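Local coordinates for glutathione S-transferase omega-like 2 (Saccharomyces cerevisiae, PDB 5LKB), which catalyses glutathione-dependent thiol transfer and dehydroascorbate reduction as a homodimeric Xi-class transferase, with a cysteine as nucleophile, at residues Gln16-Arg21 against Asn171-Glu176; Gly36-Tyr41 against Leu161-Thr166; Tyr146-Gln151 against Gln167-Asn172. One frame throughout, in Å; residues are numbered along the deposited sequence.

Contact 1 (Gln16-Arg21 against Asn171-Glu176); sequences QVSSFR and NNESSE
R21 curls back over its own loop and grips E176 side-on, one nitrogen to each carboxylate oxygen. NE donates to OE1 of E176 at 2.8 Å and NH2 donates to OE2. Both oxygens lie in the guanidinium plane, yet both are met from above the carboxylate plane; the two planes are 46° apart. The arginine chain is bent at chi2 (-64°) and chi3 (-68°), which folds the guanidinium over E173, whose CG packs on one face. The bend also lets R21 NH1 reach the carbonyl O of S18 in its own loop. E176 OE1 takes a second bond from N171 ND2, which arrives from the opposite face of the carboxylate.

The loop is tied down at two further points. N172 N donates to F20 O at 3.0 Å, and F20 N donates back to N172 OD1 at 3.1 Å. The N172 amide stands at the edge of the F20 ring, and its ND2 is held by Y145. In one of its two conformers S18 OG donates to E173 OE1 at 3.0 Å, and a water joins S18 N to the same oxygen. The other oxygen, OE2, caps the helix by accepting from S175 N at 3.1 Å. E173 and S174 bind glutathione. The 16-21 loop thus lies against the turn where strand 168-171 passes into helix 174-182.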
loop_
_atom_site.group_PDB
_atom_site.type_symbol
_atom_site.label_atom_id
_atom_site.label_comp_id
_atom_site.label_asym_id
_atom_site.label_seq_id
_atom_site.Cartn_x
_atom_site.Cartn_y
_atom_site.Cartn_z
ATOM N N GLN A 16 21.910 8.187 12.023
ATOM C CA GLN A 16 23.005 8.847 12.745
ATOM C C GLN A 16 22.737 8.878 14.243
ATOM O O GLN A 16 21.598 8.950 14.702
ATOM C CB GLN A 16 23.146 10.271 12.233
ATOM C CG GLN A 16 22.068 11.286 12.698
ATOM C CD GLN A 16 22.259 12.690 12.102
ATOM O OE1 GLN A 16 22.864 12.851 11.026
ATOM N NE2 GLN A 16 21.737 13.715 12.798
ATOM N N VAL A 17 23.814 8.875 15.034
ATOM C CA VAL A 17 23.698 9.056 16.469
ATOM C C VAL A 17 23.482 10.540 16.729
ATOM O O VAL A 17 24.161 11.406 16.149
ATOM C CB VAL A 17 24.973 8.533 17.155
ATOM C CG1 VAL A 17 24.973 8.879 18.612
ATOM C CG2 VAL A 17 25.086 6.999 17.015
ATOM N N SER A 18 22.519 10.847 17.601
ATOM C CA SER A 18 22.269 12.233 17.961
ATOM C C SER A 18 23.418 12.797 18.792
ATOM O O SER A 18 23.944 12.132 19.691
ATOM C CB SER A 18 21.024 12.324 18.811
ATOM O OG SER A 18 19.924 11.809 18.100
ATOM N N SER A 19 23.730 14.063 18.522
ATOM C CA SER A 19 24.914 14.711 19.058
ATOM C C SER A 19 24.677 15.467 20.343
ATOM O O SER A 19 25.648 15.674 21.074
ATOM C CB SER A 19 25.447 15.730 18.062
ATOM O OG SER A 19 25.658 15.087 16.841
ATOM N N PHE A 20 23.462 15.881 20.679
ATOM C CA PHE A 20 23.217 16.732 21.843
ATOM C C PHE A 20 22.530 15.872 22.891
ATOM O O PHE A 20 21.374 15.469 22.726
ATOM C CB PHE A 20 22.411 17.978 21.506
ATOM C CG PHE A 20 23.078 18.867 20.512
ATOM C CD1 PHE A 20 22.883 18.670 19.158
ATOM C CD2 PHE A 20 23.936 19.880 20.926
ATOM C CE1 PHE A 20 23.495 19.489 18.224
ATOM C CE2 PHE A 20 24.580 20.681 20.001
ATOM C CZ PHE A 20 24.355 20.479 18.635
ATOM N N ARG A 21 23.197 15.631 24.007
ATOM C CA ARG A 21 22.789 14.594 24.920
ATOM C C ARG A 21 22.810 15.047 26.377
ATOM O O ARG A 21 22.790 14.204 27.285
ATOM C CB ARG A 21 23.718 13.394 24.729
ATOM C CG ARG A 21 23.805 12.951 23.248
ATOM C CD ARG A 21 22.467 12.426 22.615
ATOM N NE ARG A 21 22.085 11.157 23.246
ATOM C CZ ARG A 21 22.384 9.940 22.783
ATOM N NH1 ARG A 21 23.083 9.791 21.666
ATOM N NH2 ARG A 21 22.046 8.859 23.454
ATOM N N ASN A 171 19.340 18.953 24.145
ATOM C CA ASN A 171 19.225 17.536 23.854
ATOM C C ASN A 171 18.404 17.434 22.576
ATOM O O ASN A 171 17.366 18.103 22.466
ATOM C CB ASN A 171 18.572 16.789 24.982
ATOM C CG ASN A 171 18.757 15.316 24.912
ATOM O OD1 ASN A 171 18.209 14.676 23.989
ATOM N ND2 ASN A 171 19.452 14.713 25.869
ATOM N N ASN A 172 18.878 16.619 21.609
ATOM C CA ASN A 172 18.127 16.313 20.388
ATOM C C ASN A 172 17.932 14.815 20.221
ATOM O O ASN A 172 17.686 14.339 19.094
ATOM C CB ASN A 172 18.721 17.005 19.171
ATOM C CG ASN A 172 19.979 16.353 18.684
ATOM O OD1 ASN A 172 20.663 15.641 19.478
ATOM N ND2 ASN A 172 20.321 16.576 17.381
ATOM N N GLU A 173 17.888 14.075 21.304
ATOM C CA GLU A 173 17.603 12.641 21.307
ATOM C C GLU A 173 16.237 12.433 21.936
ATOM O O GLU A 173 16.054 12.584 23.132
ATOM C CB GLU A 173 18.738 11.887 22.015
ATOM C CG GLU A 173 18.483 10.446 22.295
ATOM C CD GLU A 173 17.996 9.712 21.028
ATOM O OE1 GLU A 173 18.662 9.831 19.968
ATOM O OE2 GLU A 173 16.958 9.010 21.099
ATOM N N SER A 174 15.261 11.965 21.134
ATOM C CA SER A 174 13.902 11.907 21.660
ATOM C C SER A 174 13.800 10.982 22.878
ATOM O O SER A 174 12.951 11.195 23.749
ATOM C CB SER A 174 12.897 11.480 20.553
ATOM O OG SER A 174 13.084 10.110 20.162
ATOM N N SER A 175 14.602 9.907 22.932
ATOM C CA SER A 175 14.469 8.947 24.013
ATOM C C SER A 175 14.916 9.582 25.328
ATOM O O SER A 175 14.458 9.130 26.386
ATOM C CB SER A 175 15.308 7.694 23.737
ATOM O OG SER A 175 16.709 7.963 23.696
ATOM N N GLU A 176 15.789 10.607 25.244
ATOM C CA GLU A 176 16.306 11.272 26.454
ATOM C C GLU A 176 15.428 12.467 26.773
ATOM O O GLU A 176 15.164 12.750 27.943
ATOM C CB GLU A 176 17.751 11.694 26.240
ATOM C CG GLU A 176 18.684 10.469 26.280
ATOM C CD GLU A 176 20.109 10.750 25.819
ATOM O OE1 GLU A 176 20.436 11.861 25.363
ATOM O OE2 GLU A 176 20.946 9.823 25.875
HETATM O O HOH W 1 21.108 8.690 19.128
HETATM O O HOH W 2 22.444 15.099 16.072
#

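Contact 2 (Gly36-Tyr41 against Leu161-Thr166); sequences GRYWLY and LWDLET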
loop_
_atom_site.group_PDB
_atom_site.type_symbol
_atom_site.label_atom_id
_atom_site.label_comp_id
_atom_site.label_asym_id
_atom_site.label_seq_id
_atom_site.Cartn_x
_atom_site.Cartn_y
_atom_site.Cartn_z
ATOM N N GLY A 36 9.555 29.335 31.163
ATOM C CA GLY A 36 9.951 30.344 30.219
ATOM C C GLY A 36 11.350 30.271 29.664
ATOM O O GLY A 36 11.800 31.232 29.030
ATOM N N ARG A 37 12.079 29.190 29.894
ATOM C CA ARG A 37 13.483 29.128 29.511
ATOM C C ARG A 37 13.736 28.165 28.349
ATOM O O ARG A 37 14.628 28.398 27.521
ATOM C CB ARG A 37 14.367 28.709 30.715
ATOM C CG ARG A 37 15.839 28.539 30.346
ATOM C CD ARG A 37 16.725 28.357 31.573
ATOM N NE ARG A 37 18.047 28.083 31.070
ATOM C CZ ARG A 37 19.130 27.876 31.832
ATOM N NH1 ARG A 37 19.011 27.859 33.156
ATOM N NH2 ARG A 37 20.311 27.630 31.260
ATOM N N TYR A 38 13.037 27.022 28.337
ATOM C CA TYR A 38 13.266 25.989 27.323
ATOM C C TYR A 38 12.134 25.946 26.306
ATOM O O TYR A 38 10.989 26.302 26.594
ATOM C CB TYR A 38 13.465 24.636 28.013
ATOM C CG TYR A 38 14.626 24.659 29.019
ATOM C CD1 TYR A 38 15.937 24.514 28.615
ATOM C CD2 TYR A 38 14.368 24.818 30.348
ATOM C CE1 TYR A 38 16.995 24.575 29.521
ATOM C CE2 TYR A 38 15.405 24.900 31.260
ATOM C CZ TYR A 38 16.712 24.735 30.839
ATOM O OH TYR A 38 17.822 24.788 31.721
ATOM N N TRP A 39 12.476 25.432 25.125
ATOM C CA TRP A 39 11.572 25.396 23.994
ATOM C C TRP A 39 11.734 24.042 23.313
ATOM O O TRP A 39 12.797 23.429 23.338
ATOM C CB TRP A 39 11.910 26.478 22.961
ATOM C CG TRP A 39 10.677 27.023 22.283
ATOM C CD1 TRP A 39 10.237 26.758 21.033
ATOM C CD2 TRP A 39 9.755 27.931 22.855
ATOM N NE1 TRP A 39 9.065 27.448 20.788
ATOM C CE2 TRP A 39 8.768 28.190 21.906
ATOM C CE3 TRP A 39 9.680 28.567 24.082
ATOM C CZ2 TRP A 39 7.727 29.072 22.154
ATOM C CZ3 TRP A 39 8.666 29.399 24.329
ATOM C CH2 TRP A 39 7.677 29.654 23.369
ATOM N N LEU A 40 10.647 23.568 22.742
ATOM C CA LEU A 40 10.600 22.275 22.082
ATOM C C LEU A 40 10.218 22.539 20.635
ATOM O O LEU A 40 9.075 22.937 20.354
ATOM C CB LEU A 40 9.600 21.357 22.806
ATOM C CG LEU A 40 9.517 19.945 22.216
ATOM C CD1 LEU A 40 10.918 19.239 22.435
ATOM C CD2 LEU A 40 8.431 19.173 22.881
ATOM N N TYR A 41 11.153 22.293 19.697
ATOM C CA TYR A 41 10.910 22.446 18.263
ATOM C C TYR A 41 10.689 21.056 17.668
ATOM O O TYR A 41 11.503 20.162 17.868
ATOM C CB TYR A 41 12.119 23.073 17.559
ATOM C CG TYR A 41 12.410 24.529 17.965
ATOM C CD1 TYR A 41 11.737 25.578 17.340
ATOM C CD2 TYR A 41 13.327 24.839 18.962
ATOM C CE1 TYR A 41 11.973 26.895 17.696
ATOM C CE2 TYR A 41 13.571 26.147 19.303
ATOM C CZ TYR A 41 12.935 27.166 18.645
ATOM O OH TYR A 41 13.194 28.479 19.019
ATOM N N LEU A 161 15.297 20.180 21.877
ATOM C CA LEU A 161 15.024 20.817 23.172
ATOM C C LEU A 161 16.083 21.917 23.381
ATOM O O LEU A 161 17.284 21.633 23.404
ATOM C CB LEU A 161 15.031 19.795 24.295
ATOM C CG LEU A 161 14.825 20.359 25.696
ATOM C CD1 LEU A 161 13.417 20.952 25.830
ATOM C CD2 LEU A 161 15.067 19.285 26.726
ATOM N N TRP A 162 15.625 23.159 23.363
ATOM C CA TRP A 162 16.430 24.384 23.193
ATOM C C TRP A 162 16.425 25.185 24.484
ATOM O O TRP A 162 15.391 25.313 25.142
ATOM C CB TRP A 162 15.773 25.265 22.148
ATOM C CG TRP A 162 16.497 26.598 21.823
ATOM C CD1 TRP A 162 16.106 27.862 22.209
ATOM C CD2 TRP A 162 17.669 26.772 21.020
ATOM N NE1 TRP A 162 16.943 28.783 21.651
ATOM C CE2 TRP A 162 17.943 28.165 20.973
ATOM C CE3 TRP A 162 18.525 25.908 20.364
ATOM C CZ2 TRP A 162 19.015 28.694 20.226
ATOM C CZ3 TRP A 162 19.611 26.443 19.640
ATOM C CH2 TRP A 162 19.856 27.822 19.622
ATOM N N ASP A 163 17.607 25.760 24.820
ATOM C CA ASP A 163 17.747 26.652 25.966
ATOM C C ASP A 163 17.836 28.080 25.478
ATOM O O ASP A 163 18.799 28.441 24.791
ATOM C CB ASP A 163 19.011 26.321 26.769
ATOM C CG ASP A 163 19.216 27.303 27.901
ATOM O OD1 ASP A 163 18.191 27.803 28.383
ATOM O OD2 ASP A 163 20.393 27.499 28.293
ATOM N N LEU A 164 16.841 28.889 25.845
ATOM C CA LEU A 164 16.829 30.305 25.469
ATOM C C LEU A 164 17.918 31.118 26.163
ATOM O O LEU A 164 18.342 32.136 25.617
ATOM C CB LEU A 164 15.468 30.909 25.793
ATOM C CG LEU A 164 14.290 30.403 24.923
ATOM C CD1 LEU A 164 12.979 30.848 25.615
ATOM C CD2 LEU A 164 14.379 30.894 23.473
ATOM N N GLU A 165 18.421 30.661 27.298
ATOM C CA GLU A 165 19.423 31.464 28.007
ATOM C C GLU A 165 20.806 31.341 27.373
ATOM O O GLU A 165 21.496 32.344 27.145
ATOM C CB GLU A 165 19.439 31.033 29.462
ATOM C CG GLU A 165 18.261 31.617 30.258
ATOM C CD GLU A 165 18.427 31.497 31.771
ATOM O OE1 GLU A 165 19.551 31.157 32.266
ATOM O OE2 GLU A 165 17.411 31.729 32.461
ATOM N N THR A 166 21.261 30.124 27.122
ATOM C CA THR A 166 22.567 29.928 26.530
ATOM C C THR A 166 22.498 29.838 24.999
ATOM O O THR A 166 23.544 29.834 24.330
ATOM C CB THR A 166 23.221 28.676 27.147
ATOM O OG1 THR A 166 22.437 27.518 26.809
ATOM C CG2 THR A 166 23.336 28.746 28.682
#
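D163 OD2 is gripped by R37 NH2 across the contact at 3.0 Å and by the backbone N of T166 in its own turn. T166 OG1 also approaches it, at a very short 2.5 Å. The partner oxygen OD1 takes R37 NE at 2.7 Å and E165 N. R37 therefore meets the carboxylate side-on with two nearly straight bonds. The arginine gets there fully extended, with CG trans to the backbone N (chi1 176°). E165 lays its carboxylate flat over one guanidinium face, the planes 5° apart, with OE1 3.3 Å from CZ of R37. This is a contact of charges, since no N-H points at that oxygen. Y38 OH lies over the other face and is bonded to K32 O. The guanidinium is sandwiched, and R37 NH2 also reaches I30 O.

Beyond this cluster W39 and W162 form an antiparallel hydrogen-bonded pair, with W162 N to W39 O at 2.8 Å. Just past the strand ends, R37 O receives L164 N. Y41 turns its edge toward the face of W162 in an offset edge-to-face pair. The Y41 ring and the five-membered ring of W162 have centroids 5.7 Å apart and planes at 81°. Their polar ends go to E133 and Y136.

D163 OD1 accepting from E165 N makes an Asx turn at D163, where strand 160-163 ends. Antiparallel pairing of the inner strands 38-42 and 160-163 belongs to the thioredoxin-like domain of glutathione transferases.

Contact 3 (Tyr146-Gln151 against Gln167-Asn172); sequences YKSDPQ and QTIVNN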
loop_
_atom_site.group_PDB
_atom_site.type_symbol
_atom_site.label_atom_id
_atom_site.label_comp_id
_atom_site.label_asym_id
_atom_site.label_seq_id
_atom_site.Cartn_x
_atom_site.Cartn_y
_atom_site.Cartn_z
ATOM N N TYR A 146 23.502 25.581 13.984
ATOM C CA TYR A 146 24.739 26.353 13.809
ATOM C C TYR A 146 24.926 27.368 14.939
ATOM O O TYR A 146 26.064 27.644 15.356
ATOM C CB TYR A 146 24.732 27.038 12.436
ATOM C CG TYR A 146 24.910 26.110 11.250
ATOM C CD1 TYR A 146 25.866 25.086 11.267
ATOM C CD2 TYR A 146 24.143 26.257 10.098
ATOM C CE1 TYR A 146 26.048 24.233 10.159
ATOM C CE2 TYR A 146 24.328 25.390 8.981
ATOM C CZ TYR A 146 25.257 24.391 9.040
ATOM O OH TYR A 146 25.464 23.558 7.962
ATOM N N LYS A 147 23.836 27.959 15.437
ATOM C CA LYS A 147 23.933 28.809 16.624
ATOM C C LYS A 147 24.549 28.050 17.791
ATOM O O LYS A 147 25.489 28.531 18.439
ATOM C CB LYS A 147 22.557 29.359 16.993
ATOM C CG LYS A 147 22.553 30.300 18.202
ATOM C CD LYS A 147 23.479 31.505 17.975
ATOM C CE LYS A 147 23.479 32.396 19.193
ATOM N NZ LYS A 147 24.356 33.591 19.013
ATOM N N SER A 148 24.041 26.863 18.084
ATOM C CA SER A 148 24.557 26.065 19.182
ATOM C C SER A 148 26.009 25.668 18.934
ATOM O O SER A 148 26.853 25.783 19.846
ATOM C CB SER A 148 23.676 24.831 19.361
ATOM O OG SER A 148 23.756 24.241 20.654
ATOM N N ASP A 149 26.343 25.263 17.719
ATOM C CA ASP A 149 27.650 24.683 17.414
ATOM C C ASP A 149 27.928 25.026 15.956
ATOM O O ASP A 149 27.389 24.387 15.043
ATOM C CB ASP A 149 27.686 23.177 17.660
ATOM C CG ASP A 149 28.969 22.539 17.189
ATOM O OD1 ASP A 149 29.887 23.290 16.832
ATOM O OD2 ASP A 149 29.039 21.285 17.150
ATOM N N PRO A 150 28.689 26.092 15.706
ATOM C CA PRO A 150 29.010 26.470 14.319
ATOM C C PRO A 150 29.724 25.391 13.529
ATOM O O PRO A 150 29.721 25.455 12.303
ATOM C CB PRO A 150 29.880 27.724 14.498
ATOM C CG PRO A 150 29.349 28.324 15.787
ATOM C CD PRO A 150 29.138 27.110 16.668
ATOM N N GLN A 151 30.305 24.392 14.181
ATOM C CA GLN A 151 30.998 23.315 13.497
ATOM C C GLN A 151 30.115 22.104 13.251
ATOM O O GLN A 151 30.620 21.067 12.822
ATOM C CB GLN A 151 32.233 22.890 14.322
ATOM C CG GLN A 151 33.484 23.716 14.046
ATOM C CD GLN A 151 33.264 25.181 14.303
ATOM O OE1 GLN A 151 33.158 25.604 15.450
ATOM N NE2 GLN A 151 33.155 25.966 13.230
ATOM N N GLN A 167 21.275 29.749 24.426
ATOM C CA GLN A 167 21.070 29.613 22.975
ATOM C C GLN A 167 21.791 28.387 22.446
ATOM O O GLN A 167 22.615 28.476 21.545
ATOM C CB GLN A 167 21.430 30.880 22.206
ATOM C CG GLN A 167 20.652 32.056 22.738
ATOM C CD GLN A 167 20.611 33.229 21.794
ATOM O OE1 GLN A 167 20.954 33.116 20.611
ATOM N NE2 GLN A 167 20.157 34.373 22.306
ATOM N N THR A 168 21.519 27.252 23.086
ATOM C CA THR A 168 22.130 25.997 22.694
ATOM C C THR A 168 21.042 24.946 22.626
ATOM O O THR A 168 19.991 25.063 23.260
ATOM C CB THR A 168 23.219 25.546 23.714
ATOM O OG1 THR A 168 22.669 25.490 25.038
ATOM C CG2 THR A 168 24.457 26.465 23.662
ATOM N N ILE A 169 21.375 23.859 21.949
ATOM C CA ILE A 169 20.556 22.666 22.001
ATOM C C ILE A 169 20.951 21.863 23.228
ATOM O O ILE A 169 22.101 21.409 23.335
ATOM C CB ILE A 169 20.761 21.856 20.724
ATOM C CG1 ILE A 169 20.379 22.703 19.529
ATOM C CG2 ILE A 169 20.000 20.540 20.792
ATOM C CD1 ILE A 169 20.462 21.943 18.234
ATOM N N VAL A 170 20.002 21.686 24.146
ATOM C CA VAL A 170 20.225 20.861 25.331
ATOM C C VAL A 170 20.327 19.411 24.922
ATOM O O VAL A 170 21.277 18.694 25.252
ATOM C CB VAL A 170 19.116 21.076 26.388
ATOM C CG1 VAL A 170 19.277 20.097 27.585
ATOM C CG2 VAL A 170 19.073 22.566 26.845
ATOM N N ASN A 171 19.340 18.953 24.145
ATOM C CA ASN A 171 19.225 17.536 23.854
ATOM C C ASN A 171 18.404 17.434 22.576
ATOM O O ASN A 171 17.366 18.103 22.466
ATOM C CB ASN A 171 18.572 16.789 24.982
ATOM C CG ASN A 171 18.757 15.316 24.912
ATOM O OD1 ASN A 171 18.209 14.676 23.989
ATOM N ND2 ASN A 171 19.452 14.713 25.869
ATOM N N ASN A 172 18.878 16.619 21.609
ATOM C CA ASN A 172 18.127 16.313 20.388
ATOM C C ASN A 172 17.932 14.815 20.221
ATOM O O ASN A 172 17.686 14.339 19.094
ATOM C CB ASN A 172 18.721 17.005 19.171
ATOM C CG ASN A 172 19.979 16.353 18.684
ATOM O OD1 ASN A 172 20.663 15.641 19.478
ATOM N ND2 ASN A 172 20.321 16.576 17.381
HETATM O O HOH W 3 25.118 29.675 21.290
#
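The last turn of helix 141-148 comes up to the start of strand 168-171, with S148 and T168 nearest, their CA atoms 4.3 Å apart. S148 carries the contact. Its OG accepts from I169 N at 2.7 Å, with an N-H...O angle of 165°. The serine places OG trans to its backbone N (chi1 -158°), which turns the hydroxyl toward the strand, where I169 N points at it. The same OG lies 3.1 Å from CA of T168, and CG1 of I169 packs against CB of S148 at 3.9 Å. The hydroxyl of T168 is used elsewhere: OG1 is bonded to Y31 OH and to T166 OG1.

One residue earlier in the helix, K147 crosses Q167 obliquely. Its chain bends at chi2 (58°) and brings CE into a tight contact with Q167 OE1, 3.0 Å away. The ammonium NZ is farther from that oxygen, at 3.8 Å. A water lies between the two backbones, near K147 O and 2.8 Å from Q167 O. K147 and Q167 also lean on W162 of strand 160-163.

Q167 has positive phi, and with T168 it faces D163 as a G1 beta bulge. This bulge lies in the hairpin of strands 160-163 and 168-171. The hairpin and helix 174-182 form the beta-beta-alpha half of the thioredoxin-like fold, and helix 141-148 precedes it in the connection from the beta-alpha-beta half.

All three contacts meet around the hairpin of strands 160-163 and 168-171. Contacts 2 and 3 have centres about 11 Å apart and share it through backbone pairing: L161 O lies 2.8 Å from V170 N. Contacts 1 and 3, about 12 Å apart between centres, share N171 and N172, and F20 CE2 lies 3.7 Å from S148 OG. The centres of contacts 1 and 2 are about 15 Å apart, with N171 O 3.0 Å from L161 N. Contact 1 holds E173 and S174 of the glutathione site, where a glycerol, probably from the crystallisation liquor, is bound. Contact 2 is buried between the two inner strands. Contact 3 is at the surface.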